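Local coordinates for interferon-activable protein 202 (Mus musculus, PDB 4L5Q) that binds double-stranded DNA without sequence specificity through this first HIN-200 domain and restrains the AIM2 inflammasome, probably by sequestering cytosolic DNA, at residues M21-T26 and T42-S47; F29-G34 and S190-F195; M57-K62 and A87-A92; S141-I146 and K154-K159. All coordinates share one frame; numbering follows the deposited sequence.

Contact 1: residues M21-T26 and T42-S47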
loop_
_atom_site.group_PDB
_atom_site.type_symbol
_atom_site.label_atom_id
_atom_site.label_comp_id
_atom_site.label_asym_id
_atom_site.label_seq_id
_atom_site.Cartn_x
_atom_site.Cartn_y
_atom_site.Cartn_z
ATOM N N MET A 21 -13.960 -7.049 -4.479
ATOM C CA MET A 21 -14.633 -5.750 -4.507
ATOM C C MET A 21 -13.613 -4.681 -4.134
ATOM O O MET A 21 -12.933 -4.797 -3.117
ATOM C CB MET A 21 -15.828 -5.704 -3.538
ATOM C CG MET A 21 -16.768 -4.498 -3.756
ATOM S SD MET A 21 -18.086 -4.280 -2.520
ATOM C CE MET A 21 -17.127 -3.652 -1.138
ATOM N N VAL A 22 -13.488 -3.654 -4.969
ATOM C CA VAL A 22 -12.567 -2.555 -4.679
ATOM C C VAL A 22 -13.072 -1.723 -3.496
ATOM O O VAL A 22 -14.222 -1.276 -3.485
ATOM C CB VAL A 22 -12.361 -1.647 -5.907
ATOM C CG1 VAL A 22 -11.432 -0.485 -5.567
ATOM C CG2 VAL A 22 -11.813 -2.450 -7.073
ATOM N N LEU A 23 -12.213 -1.533 -2.497
ATOM C CA LEU A 23 -12.554 -0.715 -1.338
ATOM C C LEU A 23 -12.053 0.714 -1.531
ATOM O O LEU A 23 -12.833 1.665 -1.498
ATOM C CB LEU A 23 -11.963 -1.316 -0.057
ATOM C CG LEU A 23 -12.325 -2.770 0.236
ATOM C CD1 LEU A 23 -11.665 -3.262 1.514
ATOM C CD2 LEU A 23 -13.828 -2.928 0.314
ATOM N N THR A 24 -10.745 0.849 -1.737
ATOM C CA THR A 24 -10.110 2.152 -1.910
ATOM C C THR A 24 -9.039 2.064 -2.988
ATOM O O THR A 24 -8.520 0.979 -3.276
ATOM C CB THR A 24 -9.415 2.617 -0.616
ATOM O OG1 THR A 24 -8.359 1.703 -0.289
ATOM C CG2 THR A 24 -10.397 2.678 0.548
ATOM N N ALA A 25 -8.712 3.212 -3.577
ATOM C CA ALA A 25 -7.636 3.315 -4.555
ATOM C C ALA A 25 -7.090 4.734 -4.539
ATOM O O ALA A 25 -7.854 5.697 -4.635
ATOM C CB ALA A 25 -8.142 2.967 -5.957
ATOM N N THR A 26 -5.771 4.871 -4.428
ATOM C CA THR A 26 -5.152 6.185 -4.500
ATOM C C THR A 26 -5.113 6.665 -5.941
ATOM O O THR A 26 -5.305 5.879 -6.870
ATOM C CB THR A 26 -3.708 6.161 -3.986
ATOM O OG1 THR A 26 -2.865 5.522 -4.954
ATOM C CG2 THR A 26 -3.619 5.420 -2.657
ATOM N N THR A 42 -6.872 -1.021 -1.978
ATOM C CA THR A 42 -7.251 -2.085 -1.065
ATOM C C THR A 42 -8.495 -2.727 -1.632
ATOM O O THR A 42 -9.375 -2.050 -2.176
ATOM C CB THR A 42 -7.516 -1.577 0.361
ATOM O OG1 THR A 42 -8.571 -0.608 0.329
ATOM C CG2 THR A 42 -6.261 -0.938 0.939
ATOM N N VAL A 43 -8.568 -4.040 -1.500
ATOM C CA VAL A 43 -9.581 -4.808 -2.189
ATOM C C VAL A 43 -10.021 -5.932 -1.252
ATOM O O VAL A 43 -9.279 -6.285 -0.336
ATOM C CB VAL A 43 -8.984 -5.332 -3.505
ATOM C CG1 VAL A 43 -8.681 -6.822 -3.420
ATOM C CG2 VAL A 43 -9.880 -4.975 -4.673
ATOM N N ALA A 44 -11.220 -6.482 -1.441
ATOM C CA ALA A 44 -11.697 -7.520 -0.518
ATOM C C ALA A 44 -12.462 -8.665 -1.176
ATOM O O ALA A 44 -13.183 -8.468 -2.154
ATOM C CB ALA A 44 -12.540 -6.902 0.592
ATOM N N THR A 45 -12.294 -9.864 -0.625
ATOM C CA THR A 45 -13.133 -11.005 -0.976
ATOM C C THR A 45 -14.127 -11.215 0.159
ATOM O O THR A 45 -14.309 -10.329 0.997
ATOM C CB THR A 45 -12.302 -12.286 -1.162
ATOM O OG1 THR A 45 -11.648 -12.619 0.069
ATOM C CG2 THR A 45 -11.253 -12.095 -2.252
ATOM N N GLU A 46 -14.767 -12.380 0.199
ATOM C CA GLU A 46 -15.671 -12.704 1.298
ATOM C C GLU A 46 -14.896 -12.972 2.582
ATOM O O GLU A 46 -15.415 -12.778 3.682
ATOM C CB GLU A 46 -16.503 -13.943 0.966
ATOM C CG GLU A 46 -17.467 -13.782 -0.190
ATOM C CD GLU A 46 -18.182 -15.076 -0.523
ATOM O OE1 GLU A 46 -19.203 -15.378 0.131
ATOM O OE2 GLU A 46 -17.718 -15.787 -1.442
ATOM N N SER A 47 -13.655 -13.429 2.440
ATOM C CA SER A 47 -12.898 -13.917 3.590
ATOM C C SER A 47 -11.701 -13.050 3.976
ATOM O O SER A 47 -11.179 -13.176 5.085
ATOM C CB SER A 47 -12.436 -15.356 3.341
ATOM O OG SER A 47 -11.635 -15.436 2.177
#
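Met21 and Ala44 exchange two backbone bonds, Met21 N to Ala44 O at 2.8 Å and Ala44 N to Met21 O at 2.9 Å, and so fix the antiparallel register of strands 18-25 and 39-44. Further along, Thr42 O accepts from two successive amides, Leu23 N at 2.9 Å and Thr24 N at 3.2 Å, both approaching from the same face of its carbonyl plane. This is a classic beta bulge in the sheet of the first OB fold, and Thr42 lies in the region required for homomultimerization. Thr42 N closes the pattern by donating to Thr24 O.

Among the side-chain hydroxyls, Thr24 OG1 and Thr42 OG1 are modelled 2.4 Å apart, a spacing so short that its exact value is doubtful; chi1 of 63° and 59° turns the two hydroxyls toward each other across the strands.

The apolar contacts divide between the two faces. Val22 CG2 meets Val43 CG2 at 4.0 Å on one; on the other, Leu23 CD1 lies 3.9 Å from Ala44 CB, beneath helix 102-108. Cutting Leu23 back to an alanine would probably open a gap between Ala44 and the helix residues Ile105 and Ala108.

Contact 2: residues F29-G34 and S190-F195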
loop_
_atom_site.group_PDB
_atom_site.type_symbol
_atom_site.label_atom_id
_atom_site.label_comp_id
_atom_site.label_asym_id
_atom_site.label_seq_id
_atom_site.Cartn_x
_atom_site.Cartn_y
_atom_site.Cartn_z
ATOM N N PHE A 29 0.474 8.020 -9.147
ATOM C CA PHE A 29 1.575 8.882 -8.726
ATOM C C PHE A 29 2.893 8.345 -9.265
ATOM O O PHE A 29 2.998 7.164 -9.609
ATOM C CB PHE A 29 1.625 9.021 -7.196
ATOM C CG PHE A 29 2.054 7.764 -6.471
ATOM C CD1 PHE A 29 1.127 6.777 -6.157
ATOM C CD2 PHE A 29 3.380 7.582 -6.092
ATOM C CE1 PHE A 29 1.511 5.626 -5.491
ATOM C CE2 PHE A 29 3.781 6.433 -5.422
ATOM C CZ PHE A 29 2.842 5.451 -5.115
ATOM N N ASN A 30 3.892 9.215 -9.360
ATOM C CA ASN A 30 5.210 8.789 -9.808
ATOM C C ASN A 30 6.015 8.278 -8.624
ATOM O O ASN A 30 6.280 9.028 -7.685
ATOM C CB ASN A 30 5.949 9.932 -10.509
ATOM C CG ASN A 30 7.257 9.480 -11.130
ATOM O OD1 ASN A 30 7.290 9.037 -12.277
ATOM N ND2 ASN A 30 8.339 9.571 -10.369
ATOM N N TYR A 31 6.385 7.001 -8.658
ATOM C CA TYR A 31 7.151 6.410 -7.565
ATOM C C TYR A 31 8.640 6.378 -7.893
ATOM O O TYR A 31 9.484 6.313 -6.995
ATOM C CB TYR A 31 6.626 5.008 -7.212
ATOM C CG TYR A 31 6.873 3.949 -8.264
ATOM C CD1 TYR A 31 6.044 3.839 -9.373
ATOM C CD2 TYR A 31 7.925 3.049 -8.140
ATOM C CE1 TYR A 31 6.259 2.870 -10.337
ATOM C CE2 TYR A 31 8.150 2.075 -9.102
ATOM C CZ TYR A 31 7.311 1.993 -10.196
ATOM O OH TYR A 31 7.524 1.030 -11.159
ATOM N N LYS A 32 8.960 6.437 -9.182
ATOM C CA LYS A 32 10.352 6.454 -9.616
ATOM C C LYS A 32 10.524 7.153 -10.961
ATOM O O LYS A 32 9.762 6.908 -11.898
ATOM C CB LYS A 32 10.918 5.033 -9.689
ATOM C CG LYS A 32 12.380 5.004 -10.116
ATOM C CD LYS A 32 12.990 3.621 -10.022
ATOM C CE LYS A 32 14.484 3.693 -10.307
ATOM N NZ LYS A 32 15.137 2.359 -10.209
ATOM N N GLU A 33 11.538 8.009 -11.048
ATOM C CA GLU A 33 11.812 8.790 -12.255
ATOM C C GLU A 33 11.996 7.906 -13.483
ATOM O O GLU A 33 12.759 6.940 -13.454
ATOM C CB GLU A 33 13.052 9.664 -12.049
ATOM C CG GLU A 33 13.292 10.676 -13.164
ATOM C CD GLU A 33 14.605 11.421 -13.007
ATOM O OE1 GLU A 33 15.650 10.758 -12.832
ATOM O OE2 GLU A 33 14.592 12.669 -13.059
ATOM N N GLY A 34 11.282 8.237 -14.556
ATOM C CA GLY A 34 11.367 7.489 -15.798
ATOM C C GLY A 34 10.410 6.314 -15.871
ATOM O O GLY A 34 10.269 5.687 -16.925
ATOM N N SER A 190 11.074 4.650 3.880
ATOM C CA SER A 190 10.499 4.703 2.546
ATOM C C SER A 190 11.188 3.684 1.650
ATOM O O SER A 190 12.364 3.364 1.843
ATOM C CB SER A 190 10.658 6.100 1.956
ATOM O OG SER A 190 12.029 6.428 1.820
ATOM N N GLY A 191 10.439 3.152 0.691
ATOM C CA GLY A 191 10.977 2.222 -0.281
ATOM C C GLY A 191 10.501 2.610 -1.665
ATOM O O GLY A 191 9.971 3.705 -1.865
ATOM N N ASN A 192 10.675 1.701 -2.615
ATOM C CA ASN A 192 10.347 1.950 -4.015
ATOM C C ASN A 192 8.923 2.462 -4.238
ATOM O O ASN A 192 8.697 3.352 -5.063
ATOM C CB ASN A 192 10.564 0.665 -4.819
ATOM C CG ASN A 192 10.771 0.928 -6.294
ATOM O OD1 ASN A 192 11.235 1.998 -6.678
ATOM N ND2 ASN A 192 10.431 -0.048 -7.133
ATOM N N HIS A 193 7.975 1.907 -3.484
ATOM C CA HIS A 193 6.555 2.136 -3.724
ATOM C C HIS A 193 5.906 2.971 -2.631
ATOM O O HIS A 193 4.681 3.100 -2.585
ATOM C CB HIS A 193 5.830 0.794 -3.829
ATOM C CG HIS A 193 6.393 -0.109 -4.879
ATOM N ND1 HIS A 193 6.609 -1.454 -4.669
ATOM C CD2 HIS A 193 6.794 0.143 -6.148
ATOM C CE1 HIS A 193 7.111 -1.994 -5.765
ATOM N NE2 HIS A 193 7.235 -1.046 -6.678
ATOM N N SER A 194 6.727 3.533 -1.752
ATOM C CA SER A 194 6.208 4.286 -0.621
ATOM C C SER A 194 5.473 5.535 -1.095
ATOM O O SER A 194 5.886 6.174 -2.063
ATOM C CB SER A 194 7.335 4.637 0.346
ATOM O OG SER A 194 7.914 3.458 0.873
ATOM N N PHE A 195 4.372 5.860 -0.421
ATOM C CA PHE A 195 3.536 6.989 -0.812
ATOM C C PHE A 195 2.923 7.628 0.425
ATOM O O PHE A 195 2.454 6.927 1.327
ATOM C CB PHE A 195 2.436 6.521 -1.768
ATOM C CG PHE A 195 1.546 7.625 -2.270
ATOM C CD1 PHE A 195 2.054 8.636 -3.085
ATOM C CD2 PHE A 195 0.189 7.637 -1.956
ATOM C CE1 PHE A 195 1.230 9.652 -3.562
ATOM C CE2 PHE A 195 -0.644 8.644 -2.428
ATOM C CZ PHE A 195 -0.123 9.657 -3.231
HETATM O O HOH W 1 8.203 -1.676 -9.352
#
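Phe29 and Tyr31, in the loop joining strands 18-25 and 39-44 of the first OB fold, meet the turn that leads into strand 195-197 of the second, so the contact belongs to the interface between the tandem OB folds. Phe29 stacks face to face on Phe195, the ring centroids 4.0 Å apart and the planes 23° from parallel. Phe195 CD1 stands over the centre of the Phe29 ring, and the two side chains run past each other in opposite directions. The first torsion of Phe29 (chi1 70°) holds CG between the backbone N and the carbonyl carbon, which presents the flat of the ring to Phe195, while its rim atom CZ comes to 3.9 Å from His193 O. That carbonyl is hydrogen-bonded to His40, whose ring also meets Phe29.

The partner loop folds as a type I beta turn from Gly191 to Ser194, closed by Ser194 N to Gly191 O at 3.3 Å. At the turn, Asn192 O lies at the edge of the Tyr31 ring, 3.2 Å from CD2, and the Asn192 amide is set steeply to that ring. His193 makes an offset edge-to-face pair with Tyr31, centroids 5.3 Å apart, its CD2 leading. A water lies 2.9 Å from His193 NE2 and bonds weakly to Tyr31 OH, bridging the two side chains, whereas ND1 of the imidazole is hydrogen-bonded to Lys53 NZ. Lys159 NZ gathers the carbonyls of Tyr31, Gly191 and Asn192, fastening both loops to the segment just after strand 152-157.

Contact 3: residues M57-K62 and A87-A92; sequences MDLKEK and ATVSEA
Where Leu59 and Lys62 meet Val89 and Glu91, no aromatic ring takes part, and the flat groups are the peptide units of strand 88-91 and the carboxylate of Glu91. Lys62 CE comes to 3.7 Å from Val89 O, a carbon contact with the peptide oxygen. Beyond it, one water accepts both from Lys62 NZ at 3.1 Å and from Glu91 N at 3.0 Å, so the ammonium group is tied to the strand backbone through solvent. The Glu91 carboxylate turns away from this meeting: its OE1 stays 6.1 Å from Lys62 NZ, too far for direct pairing, although the opposite charges may still attract weakly.

Val89 divides its two methyls between the partners. CG2 touches Leu59 CD1 at 3.7 Å, with CD2 of the same leucine close to Val89 CB. CG1, placed anti to the backbone N (chi1 177°), instead meets Lys62 CG at 3.9 Å. The lysine chain bends at chi2 (-72°), then extends past the valine in the opposite direction, bringing its aliphatic part alongside CG1 and its amine up to the water. An alanine at Val89 is likely to deprive Leu59 CD1 and the lysine methylenes of their apolar partners, setting the Lys62 chain freer to turn.

The contact lies at the surface of the first OB fold. The loop after strand 49-54 leans here on strand 88-91, where backbone bonds pair Thr88 with Ser72 and Ser90 with Thr70 of strand 68-77.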
loop_
_atom_site.group_PDB
_atom_site.type_symbol
_atom_site.label_atom_id
_atom_site.label_comp_id
_atom_site.label_asym_id
_atom_site.label_seq_id
_atom_site.Cartn_x
_atom_site.Cartn_y
_atom_site.Cartn_z
ATOM N N MET A 57 -1.474 1.629 -15.771
ATOM C CA MET A 57 -2.406 2.743 -15.624
ATOM C C MET A 57 -3.645 2.637 -16.510
ATOM O O MET A 57 -4.563 3.450 -16.403
ATOM C CB MET A 57 -1.685 4.079 -15.823
ATOM C CG MET A 57 -0.691 4.395 -14.720
ATOM S SD MET A 57 -1.448 4.388 -13.079
ATOM C CE MET A 57 -1.037 2.736 -12.501
ATOM N N ASP A 58 -3.679 1.619 -17.365
ATOM C CA ASP A 58 -4.874 1.328 -18.151
ATOM C C ASP A 58 -5.988 0.787 -17.248
ATOM O O ASP A 58 -7.127 0.620 -17.686
ATOM C CB ASP A 58 -4.560 0.298 -19.245
ATOM C CG ASP A 58 -3.530 0.795 -20.248
ATOM O OD1 ASP A 58 -3.224 2.006 -20.246
ATOM O OD2 ASP A 58 -3.037 -0.033 -21.051
ATOM N N LEU A 59 -5.651 0.524 -15.986
ATOM C CA LEU A 59 -6.557 -0.160 -15.068
ATOM C C LEU A 59 -7.212 0.752 -14.037
ATOM O O LEU A 59 -8.024 0.282 -13.238
ATOM C CB LEU A 59 -5.814 -1.281 -14.330
ATOM C CG LEU A 59 -5.201 -2.405 -15.164
ATOM C CD1 LEU A 59 -4.604 -3.467 -14.260
ATOM C CD2 LEU A 59 -6.235 -3.011 -16.094
ATOM N N LYS A 60 -6.861 2.037 -14.039
ATOM C CA LYS A 60 -7.348 2.947 -12.998
ATOM C C LYS A 60 -8.875 2.960 -12.926
ATOM O O LYS A 60 -9.453 2.940 -11.835
ATOM C CB LYS A 60 -6.813 4.370 -13.201
ATOM C CG LYS A 60 -7.255 5.345 -12.101
ATOM C CD LYS A 60 -6.737 4.916 -10.725
ATOM C CE LYS A 60 -7.378 5.700 -9.579
ATOM N NZ LYS A 60 -8.753 5.215 -9.246
ATOM N N GLU A 61 -9.521 2.962 -14.090
ATOM C CA GLU A 61 -10.983 2.997 -14.154
ATOM C C GLU A 61 -11.620 1.743 -13.545
ATOM O O GLU A 61 -12.712 1.806 -12.974
ATOM C CB GLU A 61 -11.458 3.210 -15.600
ATOM C CG GLU A 61 -12.977 3.240 -15.751
ATOM C CD GLU A 61 -13.465 4.313 -16.712
ATOM O OE1 GLU A 61 -12.721 4.671 -17.652
ATOM O OE2 GLU A 61 -14.600 4.803 -16.514
ATOM N N LYS A 62 -10.934 0.608 -13.658
ATOM C CA LYS A 62 -11.404 -0.627 -13.039
ATOM C C LYS A 62 -11.373 -0.516 -11.516
ATOM O O LYS A 62 -12.194 -1.121 -10.825
ATOM C CB LYS A 62 -10.544 -1.817 -13.480
ATOM C CG LYS A 62 -10.650 -2.189 -14.952
ATOM C CD LYS A 62 -11.988 -2.835 -15.273
ATOM C CE LYS A 62 -12.062 -3.247 -16.742
ATOM N NZ LYS A 62 -13.424 -3.712 -17.129
ATOM N N ALA A 87 -1.447 -9.249 -16.244
ATOM C CA ALA A 87 -2.735 -9.557 -15.633
ATOM C C ALA A 87 -3.917 -9.289 -16.549
ATOM O O ALA A 87 -3.866 -8.422 -17.421
ATOM C CB ALA A 87 -2.897 -8.782 -14.338
ATOM N N THR A 88 -4.988 -10.045 -16.338
ATOM C CA THR A 88 -6.263 -9.740 -16.969
ATOM C C THR A 88 -7.204 -9.250 -15.883
ATOM O O THR A 88 -7.407 -9.929 -14.872
ATOM C CB THR A 88 -6.869 -10.964 -17.684
ATOM O OG1 THR A 88 -5.978 -11.405 -18.719
ATOM C CG2 THR A 88 -8.207 -10.601 -18.310
ATOM N N VAL A 89 -7.752 -8.055 -16.079
ATOM C CA VAL A 89 -8.670 -7.464 -15.117
ATOM C C VAL A 89 -9.985 -7.174 -15.823
ATOM O O VAL A 89 -10.048 -6.297 -16.681
ATOM C CB VAL A 89 -8.100 -6.159 -14.525
ATOM C CG1 VAL A 89 -9.098 -5.517 -13.570
ATOM C CG2 VAL A 89 -6.777 -6.433 -13.818
ATOM N N SER A 90 -11.031 -7.919 -15.477
ATOM C CA SER A 90 -12.323 -7.736 -16.138
ATOM C C SER A 90 -13.443 -7.478 -15.136
ATOM O O SER A 90 -13.319 -7.798 -13.945
ATOM C CB SER A 90 -12.657 -8.940 -17.029
ATOM O OG SER A 90 -12.760 -10.133 -16.273
ATOM N N GLU A 91 -14.523 -6.871 -15.617
ATOM C CA GLU A 91 -15.711 -6.670 -14.797
ATOM C C GLU A 91 -16.226 -8.027 -14.351
ATOM O O GLU A 91 -16.272 -8.966 -15.143
ATOM C CB GLU A 91 -16.792 -5.940 -15.596
ATOM C CG GLU A 91 -18.108 -5.732 -14.849
ATOM C CD GLU A 91 -19.201 -5.173 -15.745
ATOM O OE1 GLU A 91 -19.264 -5.565 -16.931
ATOM O OE2 GLU A 91 -19.994 -4.339 -15.264
ATOM N N ALA A 92 -16.599 -8.140 -13.081
ATOM C CA ALA A 92 -17.066 -9.421 -12.558
ATOM C C ALA A 92 -18.412 -9.814 -13.152
ATOM O O ALA A 92 -19.226 -8.953 -13.487
ATOM C CB ALA A 92 -17.149 -9.385 -11.033
HETATM O O HOH W 2 -14.325 -6.332 -18.568
#

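Contact 4: residues S141-I146 and K154-K159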
loop_
_atom_site.group_PDB
_atom_site.type_symbol
_atom_site.label_atom_id
_atom_site.label_comp_id
_atom_site.label_asym_id
_atom_site.label_seq_id
_atom_site.Cartn_x
_atom_site.Cartn_y
_atom_site.Cartn_z
ATOM N N SER A 141 16.882 13.757 3.122
ATOM C CA SER A 141 15.881 12.951 3.821
ATOM C C SER A 141 14.915 13.816 4.629
ATOM O O SER A 141 15.287 14.881 5.123
ATOM C CB SER A 141 16.561 11.970 4.779
ATOM O OG SER A 141 17.237 10.949 4.070
ATOM N N ILE A 142 13.671 13.361 4.750
ATOM C CA ILE A 142 12.748 13.913 5.740
ATOM C C ILE A 142 12.565 12.849 6.795
ATOM O O ILE A 142 12.360 11.679 6.465
ATOM C CB ILE A 142 11.351 14.241 5.169
ATOM C CG1 ILE A 142 11.446 15.207 3.996
ATOM C CG2 ILE A 142 10.440 14.810 6.250
ATOM C CD1 ILE A 142 11.588 14.504 2.702
ATOM N N THR A 143 12.638 13.247 8.058
ATOM C CA THR A 143 12.447 12.308 9.145
ATOM C C THR A 143 11.236 12.698 9.976
ATOM O O THR A 143 11.239 13.726 10.651
ATOM C CB THR A 143 13.684 12.233 10.040
ATOM O OG1 THR A 143 14.766 11.650 9.300
ATOM C CG2 THR A 143 13.395 11.379 11.255
ATOM N N PHE A 144 10.191 11.881 9.908
ATOM C CA PHE A 144 9.014 12.103 10.733
ATOM C C PHE A 144 9.119 11.304 12.014
ATOM O O PHE A 144 9.701 10.216 12.041
ATOM C CB PHE A 144 7.741 11.675 10.000
ATOM C CG PHE A 144 7.364 12.569 8.858
ATOM C CD1 PHE A 144 6.765 13.800 9.091
ATOM C CD2 PHE A 144 7.588 12.168 7.546
ATOM C CE1 PHE A 144 6.410 14.627 8.034
ATOM C CE2 PHE A 144 7.234 12.984 6.483
ATOM C CZ PHE A 144 6.645 14.218 6.726
ATOM N N LYS A 145 8.564 11.860 13.081
ATOM C CA LYS A 145 8.252 11.084 14.262
ATOM C C LYS A 145 6.735 10.998 14.296
ATOM O O LYS A 145 6.056 12.013 14.451
ATOM C CB LYS A 145 8.795 11.775 15.514
ATOM C CG LYS A 145 8.647 10.966 16.793
ATOM C CD LYS A 145 9.649 11.424 17.842
ATOM C CE LYS A 145 9.662 10.508 19.050
ATOM N NZ LYS A 145 8.433 10.658 19.871
ATOM N N ILE A 146 6.195 9.800 14.095
ATOM C CA ILE A 146 4.749 9.620 14.165
ATOM C C ILE A 146 4.368 8.992 15.497
ATOM O O ILE A 146 5.160 8.258 16.094
ATOM C CB ILE A 146 4.209 8.771 13.000
ATOM C CG1 ILE A 146 4.802 7.358 13.029
ATOM C CG2 ILE A 146 4.494 9.451 11.672
ATOM C CD1 ILE A 146 4.168 6.400 12.019
ATOM N N LYS A 154 10.036 6.425 14.400
ATOM C CA LYS A 154 10.695 7.278 13.425
ATOM C C LYS A 154 10.323 6.826 12.013
ATOM O O LYS A 154 10.289 5.623 11.732
ATOM C CB LYS A 154 12.205 7.162 13.635
ATOM C CG LYS A 154 13.048 8.289 13.080
ATOM C CD LYS A 154 14.515 8.001 13.375
ATOM C CE LYS A 154 15.389 9.218 13.160
ATOM N NZ LYS A 154 16.835 8.885 13.266
ATOM N N VAL A 155 10.027 7.784 11.137
ATOM C CA VAL A 155 9.732 7.487 9.735
ATOM C C VAL A 155 10.707 8.241 8.835
ATOM O O VAL A 155 10.750 9.470 8.860
ATOM C CB VAL A 155 8.295 7.889 9.351
ATOM C CG1 VAL A 155 8.023 7.547 7.901
ATOM C CG2 VAL A 155 7.292 7.196 10.245
ATOM N N VAL A 156 11.491 7.507 8.049
ATOM C CA VAL A 156 12.480 8.129 7.162
ATOM C C VAL A 156 12.025 8.108 5.699
ATOM O O VAL A 156 11.663 7.054 5.169
ATOM C CB VAL A 156 13.856 7.444 7.286
ATOM C CG1 VAL A 156 14.876 8.132 6.395
ATOM C CG2 VAL A 156 14.326 7.454 8.735
ATOM N N TRP A 157 12.035 9.277 5.062
ATOM C CA TRP A 157 11.691 9.414 3.648
ATOM C C TRP A 157 12.874 10.040 2.912
ATOM O O TRP A 157 13.154 11.228 3.080
ATOM C CB TRP A 157 10.443 10.297 3.501
ATOM C CG TRP A 157 10.073 10.629 2.081
ATOM C CD1 TRP A 157 10.574 11.644 1.316
ATOM C CD2 TRP A 157 9.109 9.951 1.263
ATOM N NE1 TRP A 157 9.986 11.633 0.070
ATOM C CE2 TRP A 157 9.084 10.605 0.014
ATOM C CE3 TRP A 157 8.270 8.853 1.466
ATOM C CZ2 TRP A 157 8.245 10.193 -1.031
ATOM C CZ3 TRP A 157 7.438 8.446 0.426
ATOM C CH2 TRP A 157 7.434 9.114 -0.805
ATOM N N ASP A 158 13.578 9.246 2.107
ATOM C CA ASP A 158 14.754 9.762 1.408
ATOM C C ASP A 158 14.550 9.888 -0.102
ATOM O O ASP A 158 15.512 9.829 -0.867
ATOM C CB ASP A 158 16.014 8.936 1.724
ATOM C CG ASP A 158 15.914 7.491 1.254
ATOM O OD1 ASP A 158 14.897 7.113 0.636
ATOM O OD2 ASP A 158 16.865 6.722 1.515
ATOM N N LYS A 159 13.300 10.060 -0.521
ATOM C CA LYS A 159 12.987 10.251 -1.932
ATOM C C LYS A 159 12.694 11.724 -2.210
ATOM O O LYS A 159 13.042 12.592 -1.405
ATOM C CB LYS A 159 11.802 9.366 -2.337
ATOM C CG LYS A 159 12.016 7.888 -2.020
ATOM C CD LYS A 159 10.759 7.061 -2.261
ATOM C CE LYS A 159 10.721 6.484 -3.661
ATOM N NZ LYS A 159 9.513 5.640 -3.885
#
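Ile142 and Trp157 form the tight end of the contact, with Ile142 CD1 only 3.3 Å from Trp157 CD1 and the two side chains lying side by side. Trp157 NE1 is held by the carbonyl of Glu160. On the same buried face, Phe144 CB packs on Val155 CB at 3.9 Å, and Ile146 CD1 touches Val155 CG2 at 3.7 Å. In Ile146, chi1 of 62° sets CG1 between the backbone N and the carbonyl carbon and brings CG1 and CD1 against that methyl.

These residues belong to the beta hairpin of strands 141-147 and 152-157 in the second OB fold. Its backbone is joined by paired bonds: Ile142 N to Trp157 O and Trp157 N to Ile142 O, both 2.8 Å, and a second pair linking Phe144 with Val155.

The opposite face is more exposed and, apart from one close lysine contact, more loosely packed. Lys154, extended from a CG anti to its amide nitrogen (chi1 -160°), crosses Thr143 and lays CE 3.5 Å from Thr143 CG2. Val156 touches Thr143 and Ser141 more distantly, with Val156 CG1 4.3 Å from Ser141 OG. At the strand end Ser141 OG rests against Asp158 CB, while the Asp158 carboxylate leads away from the hairpin partner.

In the fold
Contacts 1 and 3 both reach the sheet of the first OB fold, their centres about 13 Å apart; they touch where Lys60 packs on Ala25 and Thr26. Contact 4 lies in the second OB fold, its centre about 28 Å from that of contact 1 and 33 Å from that of contact 3. Along the chain contacts 1, 3 and 4 follow in series, and contact 2, whose segments alternate with those of contact 1, spans both 3 and 4. It touches contact 1 through Thr26 and Phe195, and contact 4 through Ser190 and Lys159. Contacts 1, 3 and 4 build the individual folds, while contact 2 holds the two together within the first HIN-200 domain, which binds double-stranded DNA.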